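Local coordinates for FAD-dependent oxidoreductase (Actinomadura kijaniata, PDB 3M9V), which probably carries out a flavin-dependent oxidation on a dTDP-linked sugar during the biosynthesis of D-kijanose, at residues A[91-96]-A[270-275]; A[209-214]-A[226-231]; A[280-285]-A[359-364]. All blocks are in the same frame, centred on the assembly; numbering follows the deposited sequence.

Overall arrangement
Starting from the N terminus, the chain first builds helices, and the end of helix 81-94 supplies one half of contact 1. Before that loop closes, the chain runs through the beta-rich middle domain, where contact 2 pairs 209-214 with 226-231 across a short connection. Contact 2 therefore falls wholly within the span of contact 1, which closes at helix 264-283 and ties the N-terminal helical domain to the C-terminal one. Further along that same helix, contact 3 opens a new loop and closes it at the end of helix 329-362, within the C-terminal domain. The centres of contacts 1 and 3 are about 17 Å apart; those of contacts 2 and 3, about 43 Å.

Contact 1: residues A[91-96]-A[270-275]; sequences VARADA and VAQAAY
R93 and Q272 grip one carboxylate from both segments, that of D276, one turn on from Q272 in helix 264-283: R93 NH2 forms a salt bridge with OD2, and Q272 NE2 hydrogen-bonds to OD1. This joins the N-terminal and C-terminal helical domains of the acyl-CoA dehydrogenase fold, bringing the end of helix 81-94 against helix 264-283. The two side chains run alongside each other in the same direction, their guanidinium and amide planes 33° apart. A bend at chi3 (58°) of R93 helps carry the guanidinium over Q272, whose CG sits against one face near the rim, 3.6 Å from R93 NH1. The other end of that amide, Q272 OE1, is hydrogen-bonded to R308.

Beside this polar group the helices come close because alanines face the gap. The CA atoms of R93 and A273 are 5.0 Å apart, and A273 CB rests 3.7 Å from R93 O; A273 also touches L376 of helix 372-379. A92 CB approaches the backbone of the second helix at V270 N, 4.3 Å away. Past the end of helix 81-94, A96 turns its methyl toward V270. With V270 CG1 anti to the backbone N (chi1 176°), the other branch meets A96, CG2 to CB, at 3.5 Å.

Contact 2: residues A[209-214]-A[226-231]; sequences TVLDNW and DIVFDD
A chi1 of 69° places CG of N213 between its own backbone N and carbonyl carbon, and from there the amide swings back over D226; L211, with CG anti to its carbonyl carbon, lays its branches across V228. Both groups extend an antiparallel strand pair in the middle, beta-rich domain of the acyl-CoA dehydrogenase fold. T209 and V228 are a hydrogen-bonded pair: T209 N donates to V228 O at 2.9 Å, and V228 N returns the bond to T209 O at 2.8 Å. V210 and I227, the adjoining non-hydrogen-bonded pair, touch through CG2 to CG2 at 4.0 Å, while the rest of I227 leads away to F181 and I183.

The strand has ended by L211, yet L211 N still binds D226 O at 3.0 Å. On the side-chain level L211 CG lies 3.9 Å from V228 CG2, and CD1 covers D226 CB. Cutting L211 back to an alanine would keep the backbone bond but is likely to leave V228 CG2 and D226 CB without their cover. The D226 carboxylate itself is held by R168, H148 and T170. N213 stands across it, amide and carboxylate planes 80° apart, and its OD1 accepts D226 N on an in-plane lone pair at 3.0 Å, the N-H pointing nearly straight at it (168°).

Contact 3: residues A[280-285]-A[359-364]; sequences AALERR and LSLVGG
L361, just after S360, whose OG is hydrogen-bonded to R384 of a neighbouring subunit, is where helix 329-362, approaching its end at 359-364, first meets the end of helix 264-283 in the C-terminal all-helical domain of the acyl-CoA dehydrogenase fold. L361 sends its side chain at a slant to that of L282, and CD2 of L361 meets CD1 of L282 at 4.1 Å. Helix 291-323 borders both leucines, with A293 and I300 against L361 and V297 against L282.

The carbonyl of L361 is turned to the guanidinium of R285: NH1 donates to L361 O over 3.2 Å, at 156°, and lies in the carbonyl plane. Next comes V362, which uses both side chain and backbone. One branch, CG2, packs 4.0 Å from A281 CB, and the residue also touches L373 and H371. Its carbonyl takes the second nitrogen of the same arginine, R285 NH2 to V362 O at 2.8 Å, through a more bent bond of 138° with the donor tilted from the carbonyl plane. R285 reaches this far because its chain is extended from CG to NE, and its two terminal nitrogens bind consecutive carbonyls at the helix end. The positive charge there probably offsets the partial negative charge of the helix C terminus.

At G363 the backbone leaves the helix with a phi of 81°. Its amide still closes the last turn, G363 N to L359 O at 2.8 Å, and G363 O accepts a hydrogen bond from S366 OG.

Contact 1: residues A[91-96]-A[270-275]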
# COMPACT_ATOMS: atom_id res chain seq x y z
N VAL A 91 10.12 21.92 16.87
CA VAL A 91 9.71 21.55 18.23
C VAL A 91 9.27 20.09 18.32
O VAL A 91 9.61 19.38 19.27
CB VAL A 91 8.65 22.53 18.82
CG1 VAL A 91 8.14 22.07 20.20
CG2 VAL A 91 9.22 23.94 18.94
N ALA A 92 8.50 19.63 17.34
CA ALA A 92 8.01 18.26 17.35
C ALA A 92 9.12 17.21 17.28
O ALA A 92 8.97 16.13 17.83
CB ALA A 92 6.98 18.05 16.23
N ARG A 93 10.24 17.52 16.62
CA ARG A 93 11.33 16.54 16.62
C ARG A 93 11.81 16.36 18.04
O ARG A 93 12.34 15.31 18.35
CB ARG A 93 12.55 17.01 15.82
CG ARG A 93 12.21 17.06 14.38
CD ARG A 93 13.28 17.76 13.59
NE ARG A 93 14.53 17.06 13.79
CZ ARG A 93 15.54 17.17 12.94
NH1 ARG A 93 15.41 17.91 11.85
NH2 ARG A 93 16.66 16.51 13.20
N ALA A 94 11.66 17.38 18.89
CA ALA A 94 11.95 17.21 20.31
C ALA A 94 10.80 16.62 21.14
O ALA A 94 11.04 15.72 21.96
CB ALA A 94 12.42 18.54 20.87
N ASP A 95 9.56 17.08 20.93
CA ASP A 95 8.46 16.45 21.63
C ASP A 95 7.18 16.93 20.94
O ASP A 95 6.93 18.13 20.80
CB ASP A 95 8.40 16.91 23.11
CG ASP A 95 7.17 16.35 23.82
OD1 ASP A 95 6.26 17.06 24.34
OD2 ASP A 95 7.12 15.11 23.87
N ALA A 96 6.39 15.98 20.49
CA ALA A 96 5.24 16.31 19.66
C ALA A 96 4.11 16.92 20.50
O ALA A 96 3.39 17.78 19.98
CB ALA A 96 4.73 15.01 19.03
N VAL A 270 7.55 14.68 13.66
CA VAL A 270 7.53 13.30 14.18
C VAL A 270 8.14 12.29 13.19
O VAL A 270 9.00 11.47 13.56
CB VAL A 270 6.12 12.87 14.65
CG1 VAL A 270 6.11 11.41 15.09
CG2 VAL A 270 5.71 13.73 15.87
N ALA A 271 7.71 12.35 11.93
CA ALA A 271 8.33 11.46 10.94
C ALA A 271 9.83 11.73 10.80
O ALA A 271 10.63 10.81 10.59
CB ALA A 271 7.62 11.62 9.58
N GLN A 272 10.23 13.00 10.82
CA GLN A 272 11.66 13.31 10.70
C GLN A 272 12.47 12.70 11.86
O GLN A 272 13.57 12.19 11.67
CB GLN A 272 11.87 14.83 10.58
CG GLN A 272 13.35 15.28 10.38
CD GLN A 272 13.85 14.93 8.99
OE1 GLN A 272 13.31 15.41 8.00
NE2 GLN A 272 14.84 14.07 8.92
N ALA A 273 11.92 12.76 13.08
CA ALA A 273 12.66 12.38 14.27
C ALA A 273 12.73 10.86 14.24
O ALA A 273 13.75 10.32 14.61
CB ALA A 273 11.95 12.88 15.56
N ALA A 274 11.69 10.17 13.75
CA ALA A 274 11.77 8.72 13.58
C ALA A 274 12.88 8.30 12.61
O ALA A 274 13.70 7.43 12.88
CB ALA A 274 10.40 8.13 13.14
N TYR A 275 12.94 8.96 11.46
CA TYR A 275 13.94 8.63 10.46
C TYR A 275 15.35 8.87 11.03
O TYR A 275 16.23 8.02 10.86
CB TYR A 275 13.72 9.56 9.29
CG TYR A 275 14.62 9.31 8.09
CD1 TYR A 275 14.92 8.02 7.67
CD2 TYR A 275 15.15 10.36 7.37
CE1 TYR A 275 15.74 7.79 6.55
CE2 TYR A 275 15.93 10.15 6.24
CZ TYR A 275 16.20 8.88 5.82
OH TYR A 275 17.00 8.74 4.70

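Contact 2: residues A[209-214]-A[226-231]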
# COMPACT_ATOMS: atom_id res chain seq x y z
N THR A 209 -14.51 25.41 35.17
CA THR A 209 -13.57 24.41 35.69
C THR A 209 -12.73 23.78 34.57
O THR A 209 -13.29 23.43 33.53
CB THR A 209 -14.31 23.22 36.35
OG1 THR A 209 -15.26 23.72 37.30
CG2 THR A 209 -13.30 22.37 37.12
N VAL A 210 -11.42 23.65 34.80
CA VAL A 210 -10.56 22.82 33.96
C VAL A 210 -10.38 21.42 34.52
O VAL A 210 -9.89 21.32 35.64
CB VAL A 210 -9.19 23.48 33.80
CG1 VAL A 210 -8.24 22.56 33.00
CG2 VAL A 210 -9.38 24.83 33.11
N LEU A 211 -10.77 20.37 33.80
CA LEU A 211 -10.72 19.03 34.39
C LEU A 211 -9.32 18.46 34.15
O LEU A 211 -8.48 19.12 33.54
CB LEU A 211 -11.77 18.10 33.81
CG LEU A 211 -13.25 18.49 33.88
CD1 LEU A 211 -14.11 17.36 33.29
CD2 LEU A 211 -13.68 18.79 35.31
N ASP A 212 -9.07 17.26 34.63
CA ASP A 212 -7.70 16.75 34.58
C ASP A 212 -7.83 15.31 34.12
O ASP A 212 -7.36 14.40 34.81
CB ASP A 212 -7.07 16.79 35.97
CG ASP A 212 -5.69 16.17 35.98
OD1 ASP A 212 -4.98 16.23 34.96
OD2 ASP A 212 -5.26 15.62 37.02
N ASN A 213 -8.49 15.13 32.99
CA ASN A 213 -9.01 13.86 32.51
C ASN A 213 -8.42 13.40 31.17
O ASN A 213 -9.02 12.57 30.50
CB ASN A 213 -10.53 13.95 32.36
CG ASN A 213 -10.94 14.86 31.22
OD1 ASN A 213 -10.40 15.96 31.03
ND2 ASN A 213 -11.91 14.41 30.44
N TRP A 214 -7.27 13.91 30.75
CA TRP A 214 -6.69 13.47 29.49
C TRP A 214 -5.78 12.27 29.73
O TRP A 214 -4.78 12.35 30.43
CB TRP A 214 -5.89 14.59 28.81
CG TRP A 214 -5.11 14.17 27.60
CD1 TRP A 214 -3.76 14.27 27.44
CD2 TRP A 214 -5.62 13.56 26.40
NE1 TRP A 214 -3.39 13.76 26.22
CE2 TRP A 214 -4.50 13.32 25.55
CE3 TRP A 214 -6.89 13.18 25.96
CZ2 TRP A 214 -4.61 12.73 24.29
CZ3 TRP A 214 -7.01 12.61 24.69
CH2 TRP A 214 -5.87 12.39 23.88
N ASP A 226 -10.79 18.27 29.22
CA ASP A 226 -12.12 18.86 29.11
C ASP A 226 -12.29 20.13 29.95
O ASP A 226 -11.63 20.27 30.97
CB ASP A 226 -13.12 17.83 29.62
CG ASP A 226 -13.47 16.82 28.55
OD1 ASP A 226 -12.63 16.49 27.68
OD2 ASP A 226 -14.64 16.40 28.55
N ILE A 227 -13.15 21.06 29.51
CA ILE A 227 -13.38 22.25 30.35
C ILE A 227 -14.90 22.44 30.49
O ILE A 227 -15.64 22.15 29.56
CB ILE A 227 -12.71 23.51 29.81
CG1 ILE A 227 -13.32 23.90 28.46
CG2 ILE A 227 -11.17 23.38 29.81
CD1 ILE A 227 -12.60 25.03 27.78
N VAL A 228 -15.35 22.90 31.66
CA VAL A 228 -16.78 22.91 32.01
C VAL A 228 -17.26 24.31 32.38
O VAL A 228 -16.54 25.04 33.07
CB VAL A 228 -17.06 21.98 33.20
CG1 VAL A 228 -18.56 21.82 33.42
CG2 VAL A 228 -16.43 20.62 32.95
N PHE A 229 -18.44 24.68 31.91
CA PHE A 229 -18.98 26.02 32.09
C PHE A 229 -20.31 25.80 32.80
O PHE A 229 -21.17 25.09 32.29
CB PHE A 229 -19.24 26.76 30.78
CG PHE A 229 -18.18 26.55 29.74
CD1 PHE A 229 -16.90 27.06 29.91
CD2 PHE A 229 -18.47 25.84 28.58
CE1 PHE A 229 -15.90 26.84 28.96
CE2 PHE A 229 -17.47 25.61 27.64
CZ PHE A 229 -16.19 26.12 27.81
N ASP A 230 -20.48 26.40 33.98
CA ASP A 230 -21.70 26.26 34.78
C ASP A 230 -22.15 27.70 35.03
O ASP A 230 -21.65 28.39 35.93
CB ASP A 230 -21.35 25.48 36.05
CG ASP A 230 -22.49 25.42 37.06
OD1 ASP A 230 -23.67 25.33 36.64
OD2 ASP A 230 -22.17 25.45 38.27
N ASP A 231 -23.00 28.17 34.13
CA ASP A 231 -23.46 29.56 34.15
C ASP A 231 -22.34 30.58 34.35
O ASP A 231 -22.40 31.34 35.32
CB ASP A 231 -24.46 29.72 35.31
CG ASP A 231 -25.83 29.14 34.97
OD1 ASP A 231 -26.13 28.92 33.77
OD2 ASP A 231 -26.65 28.88 35.87

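Contact 3: residues A[280-285]-A[359-364]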
# COMPACT_ATOMS: atom_id res chain seq x y z
N ALA A 280 20.58 6.89 12.74
CA ALA A 280 21.60 6.87 13.79
C ALA A 280 21.81 5.45 14.28
O ALA A 280 22.96 4.99 14.38
CB ALA A 280 21.27 7.84 14.93
N ALA A 281 20.71 4.73 14.53
CA ALA A 281 20.81 3.32 14.93
C ALA A 281 21.58 2.47 13.92
O ALA A 281 22.42 1.64 14.30
CB ALA A 281 19.45 2.71 15.28
N LEU A 282 21.37 2.68 12.62
CA LEU A 282 22.04 1.84 11.65
C LEU A 282 23.53 2.16 11.58
O LEU A 282 24.35 1.26 11.40
CB LEU A 282 21.43 2.02 10.25
CG LEU A 282 20.14 1.25 10.05
CD1 LEU A 282 19.51 1.86 8.80
CD2 LEU A 282 20.46 -0.21 9.83
N GLU A 283 23.85 3.44 11.71
CA GLU A 283 25.25 3.84 11.68
C GLU A 283 26.04 3.39 12.90
O GLU A 283 27.27 3.37 12.84
CB GLU A 283 25.36 5.35 11.48
CG GLU A 283 24.45 5.67 10.31
CD GLU A 283 24.70 7.02 9.70
OE1 GLU A 283 24.95 8.00 10.44
OE2 GLU A 283 24.63 7.08 8.46
N ARG A 284 25.38 3.00 13.98
CA ARG A 284 26.08 2.67 15.22
C ARG A 284 26.52 1.21 15.14
O ARG A 284 27.24 0.73 16.01
CB ARG A 284 25.16 2.79 16.43
CG ARG A 284 25.47 3.94 17.35
CD ARG A 284 24.46 3.94 18.49
NE ARG A 284 23.48 5.02 18.35
CZ ARG A 284 22.15 4.87 18.34
NH1 ARG A 284 21.56 3.69 18.48
NH2 ARG A 284 21.39 5.95 18.19
N ARG A 285 26.09 0.50 14.11
CA ARG A 285 26.32 -0.94 14.11
C ARG A 285 27.62 -1.33 13.41
O ARG A 285 28.00 -0.74 12.41
CB ARG A 285 25.11 -1.67 13.54
CG ARG A 285 23.92 -1.54 14.47
CD ARG A 285 22.63 -2.08 13.87
NE ARG A 285 21.51 -1.79 14.76
CZ ARG A 285 20.22 -1.87 14.43
NH1 ARG A 285 19.85 -2.24 13.22
NH2 ARG A 285 19.29 -1.57 15.33
N LEU A 359 10.73 1.36 12.84
CA LEU A 359 10.80 0.31 13.84
C LEU A 359 11.35 -0.98 13.25
O LEU A 359 12.04 -1.73 13.96
CB LEU A 359 9.41 0.03 14.43
CG LEU A 359 9.01 0.98 15.59
CD1 LEU A 359 8.27 2.20 15.08
CD2 LEU A 359 8.11 0.35 16.62
N SER A 360 11.02 -1.24 12.00
CA SER A 360 11.64 -2.37 11.30
C SER A 360 13.16 -2.16 11.18
O SER A 360 13.88 -3.15 11.28
CB SER A 360 11.05 -2.55 9.90
OG SER A 360 9.68 -2.82 10.04
N LEU A 361 13.65 -0.95 10.94
CA LEU A 361 15.09 -0.73 10.89
C LEU A 361 15.80 -0.93 12.23
O LEU A 361 16.88 -1.52 12.28
CB LEU A 361 15.41 0.68 10.38
CG LEU A 361 14.96 0.84 8.93
CD1 LEU A 361 14.93 2.28 8.46
CD2 LEU A 361 15.93 -0.00 8.10
N VAL A 362 15.30 -0.33 13.30
CA VAL A 362 15.89 -0.50 14.61
C VAL A 362 15.71 -1.91 15.17
O VAL A 362 16.62 -2.38 15.84
CB VAL A 362 15.27 0.50 15.58
CG1 VAL A 362 15.81 0.24 16.99
CG2 VAL A 362 15.56 1.91 15.09
N GLY A 363 14.58 -2.56 14.93
CA GLY A 363 14.24 -3.88 15.44
C GLY A 363 13.72 -3.85 16.87
O GLY A 363 13.30 -2.79 17.31
N GLY A 364 13.84 -4.96 17.60
CA GLY A 364 13.14 -5.23 18.86
C GLY A 364 13.30 -4.23 19.99
O GLY A 364 12.36 -3.99 20.76